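Local coordinates for uncharacterized peroxidase-related protein (Silicibacter sp., PDB 2PFX), which is of unknown function but belongs to the AhpD-like, carboxymuconolactone decarboxylase family and is probably a peroxidase-related oxidoreductase, at residues F54-L68 / R156-F168. Residues are numbered along the deposited sequence; the frame is centred on the assembly and turned at random.
Sequences FTAMYNDLMLGESQL and RDIWDIANVTGFF
A knob-into-hole contact joins helix 48-63 to helix 155-178 in this all-helical AhpD-like fold: the Phe-167 ring sits among Phe-54, Met-57, Tyr-58 and Leu-61. The axes of segments 54-63 and 156-168 cross at -136° and come within 10.0 Å. Phe-167 has CG anti to its backbone N (chi1 -175°), which sends the ring across to the other helix. Tyr-58 CD2 meets the edge of this ring at Phe-167 CE2, 3.6 Å away. Met-57 is a selenomethionine, and its SE lies obliquely beside the ring, 3.6 Å from Phe-167 CD1. In the conformer given, Leu-61 CD2 lies against Phe-167 CB. Selenomethionine Met-62 bends back at chi2 and chi3. Met-62 SE reaches the edge of the Phe-168 ring, 3.6 Å from Phe-168 CE2.

At residues 65-68 the contact turns polar. Arg-156 NH1 donates to the syn lone pair of Glu-65 OE1 in a 2.7 Å salt bridge. The carboxylate and guanidinium planes stand 77° apart. Arg-156 NE donates to Asp-160 OD1 at 3.0 Å in a nearly straight bond, so one guanidinium links two acids, which restrains its rotation. A water joins Gln-67 N to Asp-157 OD1. Leu-68 CD1 closes this end against Ile-161 CG1 at 3.7 Å.

Asn-163 OD1 is hydrogen-bonded to Tyr-44 OH of the second subunit, whose Met-57 packs on Met-57 here. Helix 70-84 packs on Met-62, Val-164 and Phe-168, and helix 121-136 on Ile-161.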
ATOM      1  N   PHE A  54       9.082  12.456 -29.150  1.00 14.47           N
ATOM      2  CA  PHE A  54       7.849  12.144 -28.449  1.00 15.70           C
ATOM      3  C   PHE A  54       6.829  11.583 -29.444  1.00 10.17           C
ATOM      4  O   PHE A  54       6.249  10.522 -29.297  1.00 10.65           O
ATOM      5  CB  PHE A  54       7.277  13.384 -27.742  1.00 12.29           C
ATOM      6  CG  PHE A  54       5.933  13.052 -27.108  1.00 11.53           C
ATOM      7  CD1 PHE A  54       5.882  12.321 -25.937  1.00 15.93           C
ATOM      8  CD2 PHE A  54       4.761  13.464 -27.702  1.00 14.51           C
ATOM      9  CE1 PHE A  54       4.665  12.020 -25.364  1.00 12.34           C
ATOM     10  CE2 PHE A  54       3.537  13.167 -27.148  1.00 23.51           C
ATOM     11  CZ  PHE A  54       3.503  12.417 -25.977  1.00 15.92           C
ATOM     12  N   THR A  55       6.633  12.379 -30.485  1.00 12.20           N
ATOM     13  CA  THR A  55       5.622  12.037 -31.487  1.00 15.51           C
ATOM     14  C   THR A  55       6.004  10.782 -32.258  1.00 15.39           C
ATOM     15  O   THR A  55       5.101  10.005 -32.593  1.00 14.94           O
ATOM     16  CB  THR A  55       5.368  13.209 -32.467  1.00  8.59           C
ATOM     17  OG1 THR A  55       6.567  13.447 -33.196  1.00 13.79           O
ATOM     18  CG2 THR A  55       4.959  14.429 -31.667  1.00 14.48           C
ATOM     19  N   ALA A  56       7.287  10.585 -32.524  1.00  9.04           N
ATOM     20  CA  ALA A  56       7.656   9.372 -33.263  1.00 11.26           C
ATOM     21  C   ALA A  56       7.247   8.127 -32.484  1.00 12.42           C
ATOM     22  O   ALA A  56       6.768   7.130 -33.014  1.00 14.02           O
ATOM     23  CB  ALA A  56       9.143   9.347 -33.545  1.00 11.01           C
HETATM   24  N   MSE A  57       7.463   8.194 -31.170  1.00 14.14           N
HETATM   25  CA  MSE A  57       7.118   7.064 -30.328  1.00  7.14           C
HETATM   26  C   MSE A  57       5.611   6.939 -30.186  1.00 17.00           C
HETATM   27  O   MSE A  57       5.099   5.833 -30.351  1.00 12.35           O
HETATM   28  CB  MSE A  57       7.785   7.226 -28.962  1.00 16.73           C
HETATM   29  CG  MSE A  57       7.432   6.062 -28.052  1.00 17.28           C
HETATM   30 SE   MSE A  57       8.424   5.978 -26.437  0.75 17.95          SE
HETATM   31  CE  MSE A  57      10.073   5.532 -27.320  1.00 14.80           C
ATOM     32  N   TYR A  58       4.914   8.044 -29.881  1.00 11.20           N
ATOM     33  CA  TYR A  58       3.463   7.980 -29.771  1.00  9.39           C
ATOM     34  C   TYR A  58       2.878   7.351 -31.039  1.00 17.33           C
ATOM     35  O   TYR A  58       1.998   6.490 -30.976  1.00 10.23           O
ATOM     36  CB  TYR A  58       2.838   9.359 -29.532  1.00 12.93           C
ATOM     37  CG  TYR A  58       1.334   9.361 -29.398  1.00 14.04           C
ATOM     38  CD1 TYR A  58       0.396   9.337 -30.425  1.00 16.58           C
ATOM     39  CD2 TYR A  58       0.799   9.409 -28.108  1.00 14.75           C
ATOM     40  CE1 TYR A  58      -0.960   9.340 -30.249  1.00 20.01           C
ATOM     41  CE2 TYR A  58      -0.571   9.408 -27.911  1.00 19.35           C
ATOM     42  CZ  TYR A  58      -1.449   9.377 -28.965  1.00 18.48           C
ATOM     43  OH  TYR A  58      -2.818   9.382 -28.778  1.00 27.76           O
ATOM     44  N   ASN A  59       3.275   7.840 -32.205  1.00 15.79           N
ATOM     45  CA  ASN A  59       2.623   7.384 -33.438  1.00 15.89           C
ATOM     46  C   ASN A  59       2.847   5.886 -33.643  1.00 12.96           C
ATOM     47  O   ASN A  59       1.908   5.145 -33.951  1.00 15.64           O
ATOM     48  CB  ASN A  59       3.108   8.221 -34.634  1.00 15.37           C
ATOM     49  CG  ASN A  59       2.444   9.592 -34.663  1.00  9.63           C
ATOM     50  OD1 ASN A  59       1.316   9.755 -34.210  1.00 19.12           O
ATOM     51  ND2 ASN A  59       3.160  10.583 -35.168  1.00 21.80           N
ATOM     52  N   ASP A  60       4.088   5.471 -33.452  1.00 11.02           N
ATOM     53  CA  ASP A  60       4.400   4.064 -33.700  1.00  9.91           C
ATOM     54  C   ASP A  60       3.533   3.187 -32.815  1.00 15.69           C
ATOM     55  O   ASP A  60       2.880   2.264 -33.260  1.00 15.82           O
ATOM     56  CB  ASP A  60       5.858   3.758 -33.430  1.00 14.88           C
ATOM     57  CG  ASP A  60       6.132   2.272 -33.594  1.00 20.43           C
ATOM     58  OD1 ASP A  60       6.181   1.858 -34.763  1.00 26.40           O
ATOM     59  OD2 ASP A  60       6.268   1.564 -32.585  1.00 22.59           O
ATOM     60  N   LEU A  61       3.514   3.546 -31.524  1.00 11.03           N
ATOM     61  CA  LEU A  61       2.782   2.716 -30.574  0.50  8.68           C
ATOM     62  C   LEU A  61       1.276   2.747 -30.739  1.00 15.23           C
ATOM     63  O   LEU A  61       0.646   1.699 -30.614  1.00 12.14           O
ATOM     64  CB  LEU A  61       3.153   3.219 -29.186  0.50 15.99           C
ATOM     65  CG  LEU A  61       4.471   2.771 -28.585  0.50 13.62           C
ATOM     66  CD1 LEU A  61       5.741   3.426 -29.081  0.50 19.56           C
ATOM     67  CD2 LEU A  61       4.334   3.092 -27.098  0.50 10.32           C
HETATM   68  N   MSE A  62       0.737   3.937 -30.983  1.00 15.84           N
HETATM   69  CA  MSE A  62      -0.705   4.111 -31.019  1.00 12.70           C
HETATM   70  C   MSE A  62      -1.314   3.929 -32.401  1.00 14.44           C
HETATM   71  O   MSE A  62      -2.480   3.512 -32.528  1.00 15.58           O
HETATM   72  CB  MSE A  62      -1.062   5.503 -30.489  1.00 10.95           C
HETATM   73  CG  MSE A  62      -0.727   5.696 -29.019  1.00 16.47           C
HETATM   74 SE   MSE A  62      -1.235   4.266 -27.814  0.75 12.67          SE
HETATM   75  CE  MSE A  62      -3.039   4.892 -27.742  1.00 10.15           C
ATOM     76  N   LEU A  63      -0.530   4.271 -33.418  1.00  8.06           N
ATOM     77  CA  LEU A  63      -1.099   4.231 -34.761  1.00  9.42           C
ATOM     78  C   LEU A  63      -0.378   3.320 -35.708  1.00 14.37           C
ATOM     79  O   LEU A  63      -0.915   3.029 -36.775  1.00 16.34           O
ATOM     80  CB  LEU A  63      -1.144   5.676 -35.327  1.00 16.67           C
ATOM     81  CG  LEU A  63      -2.023   6.614 -34.474  1.00 18.04           C
ATOM     82  CD1 LEU A  63      -1.927   8.069 -34.920  1.00 28.88           C
ATOM     83  CD2 LEU A  63      -3.485   6.179 -34.484  1.00 20.02           C
ATOM     84  N   GLY A  64       0.818   2.880 -35.355  1.00 15.17           N
ATOM     85  CA  GLY A  64       1.536   1.994 -36.248  1.00 15.60           C
ATOM     86  C   GLY A  64       0.990   0.583 -36.256  1.00 14.67           C
ATOM     87  O   GLY A  64       0.045   0.240 -35.540  1.00 12.74           O
ATOM     88  N   GLU A  65       1.581  -0.260 -37.100  1.00 12.47           N
ATOM     89  CA  GLU A  65       1.059  -1.611 -37.253  1.00 13.67           C
ATOM     90  C   GLU A  65       1.109  -2.319 -35.902  1.00  9.96           C
ATOM     91  O   GLU A  65       2.089  -2.309 -35.159  1.00 16.63           O
ATOM     92  CB  GLU A  65       1.856  -2.387 -38.295  1.00 18.17           C
ATOM     93  CG  GLU A  65       1.596  -3.849 -38.510  1.00 23.36           C
ATOM     94  CD  GLU A  65       2.183  -4.873 -37.557  1.00157.91           C
ATOM     95  OE1 GLU A  65       3.364  -4.732 -37.207  1.00 28.44           O
ATOM     96  OE2 GLU A  65       1.396  -5.692 -37.034  1.00 21.78           O
ATOM     97  N   SER A  66       0.039  -3.083 -35.690  1.00 10.68           N
ATOM     98  CA  SER A  66      -0.126  -3.937 -34.554  1.00 10.21           C
ATOM     99  C   SER A  66      -1.380  -4.774 -34.744  1.00 10.19           C
ATOM    100  O   SER A  66      -2.309  -4.334 -35.425  1.00 12.05           O
ATOM    101  CB  SER A  66      -0.344  -3.079 -33.318  1.00 13.51           C
ATOM    102  OG  SER A  66      -0.006  -3.713 -32.104  1.00 23.04           O
ATOM    103  N   GLN A  67      -1.439  -5.953 -34.148  1.00 12.83           N
ATOM    104  CA  GLN A  67      -2.719  -6.679 -34.260  0.50 10.63           C
ATOM    105  C   GLN A  67      -3.652  -6.324 -33.117  1.00 13.16           C
ATOM    106  O   GLN A  67      -4.791  -6.751 -32.975  1.00 18.14           O
ATOM    107  CB  GLN A  67      -2.488  -8.183 -34.443  0.50 18.08           C
ATOM    108  CG  GLN A  67      -1.975  -8.537 -35.841  0.50 13.43           C
ATOM    109  CD  GLN A  67      -3.027  -8.844 -36.889  0.50 35.32           C
ATOM    110  OE1 GLN A  67      -4.133  -9.274 -36.561  0.50 34.77           O
ATOM    111  NE2 GLN A  67      -2.678  -8.605 -38.148  0.50 71.57           N
ATOM    112  N   LEU A  68      -3.213  -5.409 -32.273  1.00 11.81           N
ATOM    113  CA  LEU A  68      -4.027  -4.683 -31.316  1.00  9.99           C
ATOM    114  C   LEU A  68      -4.755  -3.586 -32.079  1.00  8.83           C
ATOM    115  O   LEU A  68      -4.111  -2.815 -32.791  1.00 14.71           O
ATOM    116  CB  LEU A  68      -3.204  -4.025 -30.225  1.00 11.08           C
ATOM    117  CG  LEU A  68      -2.296  -4.874 -29.350  1.00 15.85           C
ATOM    118  CD1 LEU A  68      -1.697  -4.027 -28.228  1.00 16.50           C
ATOM    119  CD2 LEU A  68      -3.059  -6.047 -28.769  1.00 14.51           C
ATOM    120  N   ARG A 156       4.447 -11.038 -30.241  1.00 13.99           N
ATOM    121  CA  ARG A 156       4.546  -9.669 -30.738  1.00  9.81           C
ATOM    122  C   ARG A 156       3.453  -8.835 -30.095  1.00 13.42           C
ATOM    123  O   ARG A 156       3.643  -7.684 -29.746  1.00 14.12           O
ATOM    124  CB  ARG A 156       4.462  -9.682 -32.257  1.00 12.07           C
ATOM    125  CG  ARG A 156       4.292  -8.341 -32.911  1.00 12.59           C
ATOM    126  CD  ARG A 156       5.366  -7.270 -32.662  1.00 14.77           C
ATOM    127  NE  ARG A 156       4.605  -6.008 -32.826  1.00 20.31           N
ATOM    128  CZ  ARG A 156       4.338  -5.397 -33.970  1.00 18.30           C
ATOM    129  NH1 ARG A 156       4.783  -5.836 -35.135  1.00 16.56           N
ATOM    130  NH2 ARG A 156       3.621  -4.282 -33.981  1.00 15.73           N
ATOM    131  N   ASP A 157       2.270  -9.413 -29.929  1.00 11.82           N
ATOM    132  CA  ASP A 157       1.166  -8.695 -29.327  1.00  7.09           C
ATOM    133  C   ASP A 157       1.490  -8.323 -27.873  1.00  8.86           C
ATOM    134  O   ASP A 157       1.174  -7.225 -27.423  1.00 12.88           O
ATOM    135  CB  ASP A 157      -0.095  -9.553 -29.335  1.00  9.69           C
ATOM    136  CG  ASP A 157      -0.625  -9.837 -30.715  1.00 18.82           C
ATOM    137  OD1 ASP A 157      -0.205  -9.156 -31.672  1.00 20.06           O
ATOM    138  OD2 ASP A 157      -1.466 -10.754 -30.827  1.00 19.84           O
ATOM    139  N   ILE A 158       2.064  -9.265 -27.144  1.00  9.21           N
ATOM    140  CA  ILE A 158       2.435  -9.031 -25.745  1.00 13.24           C
ATOM    141  C   ILE A 158       3.440  -7.893 -25.666  1.00 10.43           C
ATOM    142  O   ILE A 158       3.357  -6.987 -24.831  1.00 12.82           O
ATOM    143  CB  ILE A 158       2.982 -10.326 -25.115  1.00 12.99           C
ATOM    144  CG1 ILE A 158       1.985 -11.480 -25.193  1.00 12.68           C
ATOM    145  CG2 ILE A 158       3.406 -10.064 -23.682  1.00 11.30           C
ATOM    146  CD1 ILE A 158       2.413 -12.742 -24.470  1.00 14.90           C
ATOM    147  N   TRP A 159       4.412  -7.897 -26.575  1.00 11.49           N
ATOM    148  CA  TRP A 159       5.375  -6.801 -26.653  1.00 10.66           C
ATOM    149  C   TRP A 159       4.690  -5.447 -26.846  1.00 14.10           C
ATOM    150  O   TRP A 159       5.003  -4.427 -26.222  1.00 13.14           O
ATOM    151  CB  TRP A 159       6.347  -7.020 -27.809  1.00  8.93           C
ATOM    152  CG  TRP A 159       7.323  -5.900 -27.984  1.00  8.24           C
ATOM    153  CD1 TRP A 159       7.267  -4.858 -28.855  1.00 19.26           C
ATOM    154  CD2 TRP A 159       8.537  -5.716 -27.221  1.00  9.81           C
ATOM    155  NE1 TRP A 159       8.365  -4.036 -28.700  1.00 17.30           N
ATOM    156  CE2 TRP A 159       9.154  -4.553 -27.698  1.00 12.79           C
ATOM    157  CE3 TRP A 159       9.144  -6.435 -26.194  1.00 11.39           C
ATOM    158  CZ2 TRP A 159      10.357  -4.084 -27.177  1.00 11.82           C
ATOM    159  CZ3 TRP A 159      10.342  -5.987 -25.665  1.00 13.41           C
ATOM    160  CH2 TRP A 159      10.929  -4.815 -26.171  1.00 14.97           C
ATOM    161  N   ASP A 160       3.720  -5.420 -27.765  1.00 10.48           N
ATOM    162  CA  ASP A 160       2.932  -4.214 -27.972  1.00  7.59           C
ATOM    163  C   ASP A 160       2.136  -3.826 -26.742  1.00 10.76           C
ATOM    164  O   ASP A 160       2.035  -2.645 -26.415  1.00 10.97           O
ATOM    165  CB  ASP A 160       1.995  -4.427 -29.158  1.00  8.79           C
ATOM    166  CG  ASP A 160       2.677  -4.464 -30.509  1.00 15.01           C
ATOM    167  OD1 ASP A 160       3.917  -4.272 -30.509  1.00 13.98           O
ATOM    168  OD2 ASP A 160       1.996  -4.693 -31.549  1.00 12.76           O
ATOM    169  N   ILE A 161       1.533  -4.791 -26.041  1.00  9.58           N
ATOM    170  CA  ILE A 161       0.773  -4.410 -24.850  1.00  8.30           C
ATOM    171  C   ILE A 161       1.686  -3.796 -23.805  1.00  9.12           C
ATOM    172  O   ILE A 161       1.409  -2.786 -23.140  1.00 10.42           O
ATOM    173  CB  ILE A 161       0.008  -5.622 -24.286  1.00 10.29           C
ATOM    174  CG1 ILE A 161      -1.142  -6.111 -25.181  1.00  9.47           C
ATOM    175  CG2 ILE A 161      -0.537  -5.309 -22.904  1.00 16.39           C
ATOM    176  CD1 ILE A 161      -1.507  -7.556 -24.905  1.00 12.11           C
ATOM    177  N   ALA A 162       2.857  -4.420 -23.648  1.00  8.22           N
ATOM    178  CA  ALA A 162       3.849  -3.930 -22.703  1.00  9.70           C
ATOM    179  C   ALA A 162       4.318  -2.528 -23.083  1.00  9.28           C
ATOM    180  O   ALA A 162       4.489  -1.677 -22.206  1.00 10.05           O
ATOM    181  CB  ALA A 162       5.027  -4.883 -22.626  1.00  9.26           C
ATOM    182  N   ASN A 163       4.528  -2.266 -24.363  1.00  8.55           N
ATOM    183  CA  ASN A 163       5.080  -0.940 -24.697  1.00  9.75           C
ATOM    184  C   ASN A 163       4.028   0.143 -24.571  1.00 14.83           C
ATOM    185  O   ASN A 163       4.330   1.239 -24.081  1.00 12.17           O
ATOM    186  CB  ASN A 163       5.717  -0.975 -26.085  1.00  8.42           C
ATOM    187  CG  ASN A 163       7.161  -1.430 -25.978  1.00 16.44           C
ATOM    188  OD1 ASN A 163       8.073  -0.602 -25.966  1.00 16.42           O
ATOM    189  ND2 ASN A 163       7.358  -2.738 -25.887  1.00 14.54           N
ATOM    190  N   VAL A 164       2.799  -0.144 -24.998  1.00 10.81           N
ATOM    191  CA  VAL A 164       1.739   0.840 -24.839  1.00  8.64           C
ATOM    192  C   VAL A 164       1.556   1.132 -23.350  1.00  8.10           C
ATOM    193  O   VAL A 164       1.512   2.281 -22.949  1.00 12.34           O
ATOM    194  CB  VAL A 164       0.434   0.377 -25.484  1.00 10.01           C
ATOM    195  CG1 VAL A 164      -0.721   1.297 -25.128  1.00 10.36           C
ATOM    196  CG2 VAL A 164       0.654   0.300 -26.987  1.00 11.98           C
ATOM    197  N   THR A 165       1.467   0.079 -22.551  1.00  9.79           N
ATOM    198  CA  THR A 165       1.317   0.211 -21.116  1.00  8.27           C
ATOM    199  C   THR A 165       2.456   1.037 -20.511  1.00 14.67           C
ATOM    200  O   THR A 165       2.245   2.014 -19.789  1.00 11.80           O
ATOM    201  CB  THR A 165       1.315  -1.178 -20.436  1.00 10.92           C
ATOM    202  OG1 THR A 165       0.182  -1.957 -20.878  1.00  9.01           O
ATOM    203  CG2 THR A 165       1.181  -1.058 -18.929  1.00 11.39           C
ATOM    204  N   GLY A 166       3.703   0.671 -20.808  1.00 10.17           N
ATOM    205  CA  GLY A 166       4.853   1.414 -20.299  1.00 10.91           C
ATOM    206  C   GLY A 166       4.832   2.866 -20.736  1.00 13.16           C
ATOM    207  O   GLY A 166       5.130   3.751 -19.923  1.00 12.55           O
ATOM    208  N   PHE A 167       4.478   3.107 -21.990  1.00 10.40           N
ATOM    209  CA  PHE A 167       4.419   4.481 -22.499  1.00 11.64           C
ATOM    210  C   PHE A 167       3.474   5.334 -21.670  1.00  9.72           C
ATOM    211  O   PHE A 167       3.874   6.446 -21.335  1.00  8.02           O
ATOM    212  CB  PHE A 167       4.032   4.483 -23.974  1.00  8.07           C
ATOM    213  CG  PHE A 167       4.041   5.821 -24.677  1.00  8.83           C
ATOM    214  CD1 PHE A 167       5.200   6.533 -24.928  1.00 18.67           C
ATOM    215  CD2 PHE A 167       2.824   6.348 -25.080  1.00 14.72           C
ATOM    216  CE1 PHE A 167       5.133   7.755 -25.571  1.00 14.88           C
ATOM    217  CE2 PHE A 167       2.733   7.543 -25.748  1.00 14.79           C
ATOM    218  CZ  PHE A 167       3.907   8.224 -26.000  1.00 10.33           C
ATOM    219  N   PHE A 168       2.274   4.865 -21.306  1.00 10.06           N
ATOM    220  CA  PHE A 168       1.389   5.729 -20.526  1.00  8.57           C
ATOM    221  C   PHE A 168       1.855   5.837 -19.095  1.00 11.66           C
ATOM    222  O   PHE A 168       1.507   6.805 -18.408  1.00 12.16           O
ATOM    223  CB  PHE A 168      -0.089   5.272 -20.630  1.00 13.10           C
ATOM    224  CG  PHE A 168      -0.497   5.761 -22.029  1.00 10.99           C
ATOM    225  CD1 PHE A 168      -0.834   7.093 -22.221  1.00 20.09           C
ATOM    226  CD2 PHE A 168      -0.477   4.883 -23.095  1.00 13.32           C
ATOM    227  CE1 PHE A 168      -1.152   7.539 -23.493  1.00 19.18           C
ATOM    228  CE2 PHE A 168      -0.815   5.321 -24.370  1.00 15.48           C
ATOM    229  CZ  PHE A 168      -1.154   6.651 -24.557  1.00 15.39           C
TER
HETATM  230  O   HOH W   1       1.003  -6.946 -32.794  1.00 12.54           O